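Local coordinates for protein 2,5-dihydroxypyridine 5,6-dioxygenase (Pseudomonas putida KT2440, PDB 7CUP) that catalyses the iron-dependent, dioxygenolytic ring cleavage of 2,5-dihydroxypyridine between carbons 5 and 6 to N-formylmaleamate in aerobic nicotinate degradation, at residues D138-K150 against L337-A349. Residues are numbered along the deposited sequence; the frame is centred on the assembly and turned at random.
Sequences DKRRVLAAETLLK and LAGDVVAPEESRA
Arg140 and Arg141 both hydrogen-bond backbone carbonyls of residues 345-347, a short 3-10 turn. Arg140 NH1 meets Glu346 O at 2.6 Å, in the carbonyl plane and on a lone pair, though the N-H...O angle is only 132°. Arg141 NH1 binds Ser347 O at 3.0 Å, in the guanidinium plane and straighter. A bend at chi3 of Arg141 (-58°) turns the guanidinium toward Ser347 O; Arg141 CD lies close to Arg348 O. The other terminal nitrogen, Arg141 NH2, forms a salt bridge to Asp138 OD1 (2.9 Å), which it meets from above the carboxylate plane. It also bonds Leu270 O, so both terminal nitrogens of Arg141 are gripped, and Arg273 in turn holds Asp138. The contact joins helix 136-151 to the last modelled residues of the chain, which follow edge strand 340-341 of an antiparallel sheet. It lies away from the iron site. Apolar contacts centre on Pro344, which follows a cis peptide bond. Leu148 and Pro344 reach toward each other tip to tip, with Leu148 CD1 tightly packed at 3.4 Å from Pro344 CD. Pro344 CG also touches a polar atom, the backbone Ala144 O, at 3.2 Å. Ala144 CB points toward the turn and lies 4.1 Å from Glu346 CB. At the start of the turn, Pro344 O accepts hydrogen bonds from both Ser347 N and Ser347 OG.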
loop_
_atom_site.group_PDB
_atom_site.type_symbol
_atom_site.label_atom_id
_atom_site.label_comp_id
_atom_site.label_asym_id
_atom_site.label_seq_id
_atom_site.Cartn_x
_atom_site.Cartn_y
_atom_site.Cartn_z
ATOM N N ASP A 138 -21.311 5.187 -32.879
ATOM C CA ASP A 138 -19.937 5.508 -33.327
ATOM C C ASP A 138 -19.526 4.469 -34.379
ATOM O O ASP A 138 -18.926 4.849 -35.380
ATOM C CB ASP A 138 -18.933 5.586 -32.165
ATOM C CG ASP A 138 -19.021 6.874 -31.345
ATOM O OD1 ASP A 138 -19.776 7.794 -31.748
ATOM O OD2 ASP A 138 -18.355 6.948 -30.281
ATOM N N LYS A 139 -19.741 3.191 -34.106
ATOM C CA LYS A 139 -19.355 2.080 -35.017
ATOM C C LYS A 139 -20.046 2.274 -36.373
ATOM O O LYS A 139 -19.361 2.147 -37.419
ATOM C CB LYS A 139 -19.765 0.729 -34.435
ATOM C CG LYS A 139 -19.254 -0.447 -35.244
ATOM C CD LYS A 139 -19.990 -1.720 -34.966
ATOM C CE LYS A 139 -19.489 -2.853 -35.820
ATOM N NZ LYS A 139 -20.002 -4.137 -35.288
ATOM N N ARG A 140 -21.346 2.556 -36.336
ATOM C CA ARG A 140 -22.151 2.768 -37.566
ATOM C C ARG A 140 -21.468 3.848 -38.422
ATOM O O ARG A 140 -21.198 3.584 -39.625
ATOM C CB ARG A 140 -23.607 3.105 -37.214
ATOM C CG ARG A 140 -24.517 3.224 -38.433
ATOM C CD ARG A 140 -25.891 3.797 -38.151
ATOM N NE ARG A 140 -25.886 5.104 -37.487
ATOM C CZ ARG A 140 -25.578 6.266 -38.063
ATOM N NH1 ARG A 140 -25.211 6.332 -39.332
ATOM N NH2 ARG A 140 -25.601 7.374 -37.352
ATOM N N ARG A 141 -21.169 5.009 -37.834
ATOM C CA ARG A 141 -20.624 6.178 -38.573
ATOM C C ARG A 141 -19.256 5.809 -39.156
ATOM O O ARG A 141 -18.975 6.152 -40.322
ATOM C CB ARG A 141 -20.582 7.415 -37.672
ATOM C CG ARG A 141 -21.961 7.919 -37.266
ATOM C CD ARG A 141 -21.987 9.259 -36.532
ATOM N NE ARG A 141 -21.179 9.186 -35.315
ATOM C CZ ARG A 141 -19.903 9.574 -35.231
ATOM N NH1 ARG A 141 -19.291 10.108 -36.270
ATOM N NH2 ARG A 141 -19.226 9.420 -34.105
ATOM N N VAL A 142 -18.428 5.105 -38.393
ATOM C CA VAL A 142 -17.037 4.752 -38.814
ATOM C C VAL A 142 -17.066 3.734 -39.970
ATOM O O VAL A 142 -16.186 3.830 -40.872
ATOM C CB VAL A 142 -16.218 4.233 -37.619
ATOM C CG1 VAL A 142 -14.907 3.586 -38.050
ATOM C CG2 VAL A 142 -15.995 5.343 -36.600
ATOM N N LEU A 143 -17.961 2.743 -39.898
ATOM C CA LEU A 143 -18.123 1.720 -40.965
ATOM C C LEU A 143 -18.658 2.385 -42.248
ATOM O O LEU A 143 -18.203 1.977 -43.335
ATOM C CB LEU A 143 -19.096 0.645 -40.497
ATOM C CG LEU A 143 -18.618 -0.273 -39.384
ATOM C CD1 LEU A 143 -19.487 -1.519 -39.375
ATOM C CD2 LEU A 143 -17.142 -0.625 -39.523
ATOM N N ALA A 144 -19.585 3.347 -42.132
ATOM C CA ALA A 144 -20.076 4.163 -43.273
ATOM C C ALA A 144 -18.890 4.883 -43.940
ATOM O O ALA A 144 -18.776 4.873 -45.195
ATOM C CB ALA A 144 -21.139 5.124 -42.816
ATOM N N ALA A 145 -17.976 5.454 -43.159
ATOM C CA ALA A 145 -16.762 6.107 -43.707
ATOM C C ALA A 145 -15.893 5.048 -44.372
ATOM O O ALA A 145 -15.309 5.334 -45.438
ATOM C CB ALA A 145 -15.985 6.837 -42.638
ATOM N N GLU A 146 -15.801 3.876 -43.753
ATOM C CA GLU A 146 -14.933 2.779 -44.232
ATOM C C GLU A 146 -15.384 2.345 -45.633
ATOM O O GLU A 146 -14.491 2.059 -46.445
ATOM C CB GLU A 146 -14.940 1.595 -43.268
ATOM C CG GLU A 146 -14.020 0.445 -43.698
ATOM C CD GLU A 146 -14.226 -0.857 -42.934
ATOM O OE1 GLU A 146 -15.323 -1.031 -42.371
ATOM O OE2 GLU A 146 -13.290 -1.691 -42.893
ATOM N N THR A 147 -16.688 2.275 -45.908
ATOM C CA THR A 147 -17.224 1.748 -47.202
ATOM C C THR A 147 -16.729 2.660 -48.350
ATOM O O THR A 147 -16.316 2.110 -49.399
ATOM C CB THR A 147 -18.747 1.517 -47.170
ATOM O OG1 THR A 147 -19.422 2.762 -47.016
ATOM C CG2 THR A 147 -19.220 0.585 -46.075
ATOM N N LEU A 148 -16.696 3.983 -48.138
ATOM C CA LEU A 148 -16.083 4.976 -49.063
ATOM C C LEU A 148 -14.576 4.754 -49.154
ATOM O O LEU A 148 -14.056 4.616 -50.265
ATOM C CB LEU A 148 -16.375 6.400 -48.577
ATOM C CG LEU A 148 -17.600 7.075 -49.182
ATOM C CD1 LEU A 148 -17.822 8.442 -48.563
ATOM C CD2 LEU A 148 -17.458 7.218 -50.695
ATOM N N LEU A 149 -13.882 4.750 -48.021
ATOM C CA LEU A 149 -12.409 4.661 -48.014
ATOM C C LEU A 149 -11.948 3.421 -48.798
ATOM O O LEU A 149 -10.943 3.542 -49.489
ATOM C CB LEU A 149 -11.893 4.627 -46.572
ATOM C CG LEU A 149 -10.379 4.453 -46.461
ATOM C CD1 LEU A 149 -9.647 5.492 -47.304
ATOM C CD2 LEU A 149 -9.926 4.520 -45.005
ATOM N N LYS A 150 -12.615 2.271 -48.667
ATOM C CA LYS A 150 -12.089 0.959 -49.160
ATOM C C LYS A 150 -11.958 0.980 -50.688
ATOM O O LYS A 150 -10.940 0.450 -51.200
ATOM C CB LYS A 150 -12.971 -0.211 -48.714
ATOM C CG LYS A 150 -12.647 -0.730 -47.323
ATOM C CD LYS A 150 -13.704 -1.654 -46.769
ATOM C CE LYS A 150 -13.399 -3.104 -47.062
ATOM N NZ LYS A 150 -14.582 -3.958 -46.826
ATOM N N LEU A 337 -14.276 19.041 -45.502
ATOM C CA LEU A 337 -14.009 20.418 -46.010
ATOM C C LEU A 337 -13.787 21.350 -44.821
ATOM O O LEU A 337 -14.706 21.423 -43.991
ATOM C CB LEU A 337 -15.227 20.908 -46.809
ATOM C CG LEU A 337 -15.472 20.211 -48.141
ATOM C CD1 LEU A 337 -16.749 20.739 -48.785
ATOM C CD2 LEU A 337 -14.276 20.372 -49.058
ATOM N N ALA A 338 -12.659 22.076 -44.802
ATOM C CA ALA A 338 -12.291 23.067 -43.760
ATOM C C ALA A 338 -12.422 22.428 -42.368
ATOM O O ALA A 338 -12.972 23.066 -41.472
ATOM C CB ALA A 338 -13.168 24.291 -43.881
ATOM N N GLY A 339 -11.959 21.184 -42.223
ATOM C CA GLY A 339 -11.968 20.433 -40.956
ATOM C C GLY A 339 -13.363 19.982 -40.557
ATOM O O GLY A 339 -13.496 19.520 -39.418
ATOM N N ASP A 340 -14.372 20.083 -41.439
ATOM C CA ASP A 340 -15.731 19.538 -41.161
ATOM C C ASP A 340 -16.034 18.313 -42.037
ATOM O O ASP A 340 -15.762 18.348 -43.257
ATOM C CB ASP A 340 -16.855 20.556 -41.316
ATOM C CG ASP A 340 -18.150 20.000 -40.747
ATOM O OD1 ASP A 340 -18.115 18.877 -40.198
ATOM O OD2 ASP A 340 -19.183 20.664 -40.868
ATOM N N VAL A 341 -16.594 17.274 -41.410
ATOM C CA VAL A 341 -16.989 15.999 -42.076
ATOM C C VAL A 341 -18.236 16.273 -42.928
ATOM O O VAL A 341 -19.239 16.727 -42.367
ATOM C CB VAL A 341 -17.248 14.890 -41.046
ATOM C CG1 VAL A 341 -17.750 13.631 -41.726
ATOM C CG2 VAL A 341 -16.000 14.574 -40.241
ATOM N N VAL A 342 -18.156 16.028 -44.233
ATOM C CA VAL A 342 -19.280 16.309 -45.183
ATOM C C VAL A 342 -19.794 15.005 -45.811
ATOM O O VAL A 342 -20.966 14.970 -46.154
ATOM C CB VAL A 342 -18.899 17.352 -46.255
ATOM C CG1 VAL A 342 -18.747 18.731 -45.632
ATOM C CG2 VAL A 342 -17.657 16.982 -47.048
ATOM N N ALA A 343 -18.981 13.959 -45.927
ATOM C CA ALA A 343 -19.419 12.689 -46.542
ATOM C C ALA A 343 -18.636 11.539 -45.933
ATOM O O ALA A 343 -17.463 11.721 -45.628
ATOM C CB ALA A 343 -19.192 12.746 -48.029
ATOM N N PRO A 344 -19.236 10.334 -45.778
ATOM C CA PRO A 344 -20.648 10.101 -46.047
ATOM C C PRO A 344 -21.571 10.856 -45.098
ATOM O O PRO A 344 -21.179 11.182 -43.980
ATOM C CB PRO A 344 -20.906 8.607 -45.768
ATOM C CG PRO A 344 -19.543 7.981 -45.636
ATOM C CD PRO A 344 -18.571 9.104 -45.332
ATOM N N GLU A 345 -22.802 11.048 -45.555
ATOM C CA GLU A 345 -23.882 11.663 -44.754
ATOM C C GLU A 345 -24.120 10.847 -43.477
ATOM O O GLU A 345 -24.279 11.477 -42.407
ATOM C CB GLU A 345 -25.164 11.753 -45.577
ATOM C CG GLU A 345 -26.238 12.562 -44.882
ATOM C CD GLU A 345 -25.759 13.954 -44.518
ATOM O OE1 GLU A 345 -26.134 14.448 -43.435
ATOM O OE2 GLU A 345 -24.991 14.530 -45.320
ATOM N N GLU A 346 -24.143 9.513 -43.598
ATOM C CA GLU A 346 -24.456 8.543 -42.509
ATOM C C GLU A 346 -23.291 8.476 -41.500
ATOM O O GLU A 346 -23.479 7.846 -40.456
ATOM C CB GLU A 346 -24.725 7.126 -43.046
ATOM C CG GLU A 346 -25.669 7.044 -44.245
ATOM C CD GLU A 346 -24.965 7.038 -45.598
ATOM O OE1 GLU A 346 -25.316 7.874 -46.461
ATOM O OE2 GLU A 346 -24.039 6.216 -45.778
ATOM N N SER A 347 -22.134 9.075 -41.816
ATOM C CA SER A 347 -20.923 9.092 -40.967
ATOM C C SER A 347 -20.891 10.347 -40.083
ATOM O O SER A 347 -20.050 10.395 -39.167
ATOM C CB SER A 347 -19.695 9.006 -41.800
ATOM O OG SER A 347 -19.259 10.311 -42.152
ATOM N N ARG A 348 -21.771 11.319 -40.318
ATOM C CA ARG A 348 -21.696 12.643 -39.642
ATOM C C ARG A 348 -22.365 12.552 -38.266
ATOM O O ARG A 348 -23.259 11.688 -38.080
ATOM C CB ARG A 348 -22.287 13.730 -40.543
ATOM C CG ARG A 348 -21.899 13.558 -42.008
ATOM C CD ARG A 348 -22.067 14.807 -42.840
ATOM N NE ARG A 348 -23.133 15.623 -42.298
ATOM C CZ ARG A 348 -23.192 16.942 -42.361
ATOM N NH1 ARG A 348 -22.249 17.641 -42.974
ATOM N NH2 ARG A 348 -24.223 17.555 -41.810
ATOM N N ALA A 349 -21.940 13.420 -37.340
ATOM C CA ALA A 349 -22.162 13.301 -35.879
ATOM C C ALA A 349 -23.658 13.344 -35.553
ATOM O O ALA A 349 -24.267 14.360 -35.879
ATOM C CB ALA A 349 -21.414 14.405 -35.179
#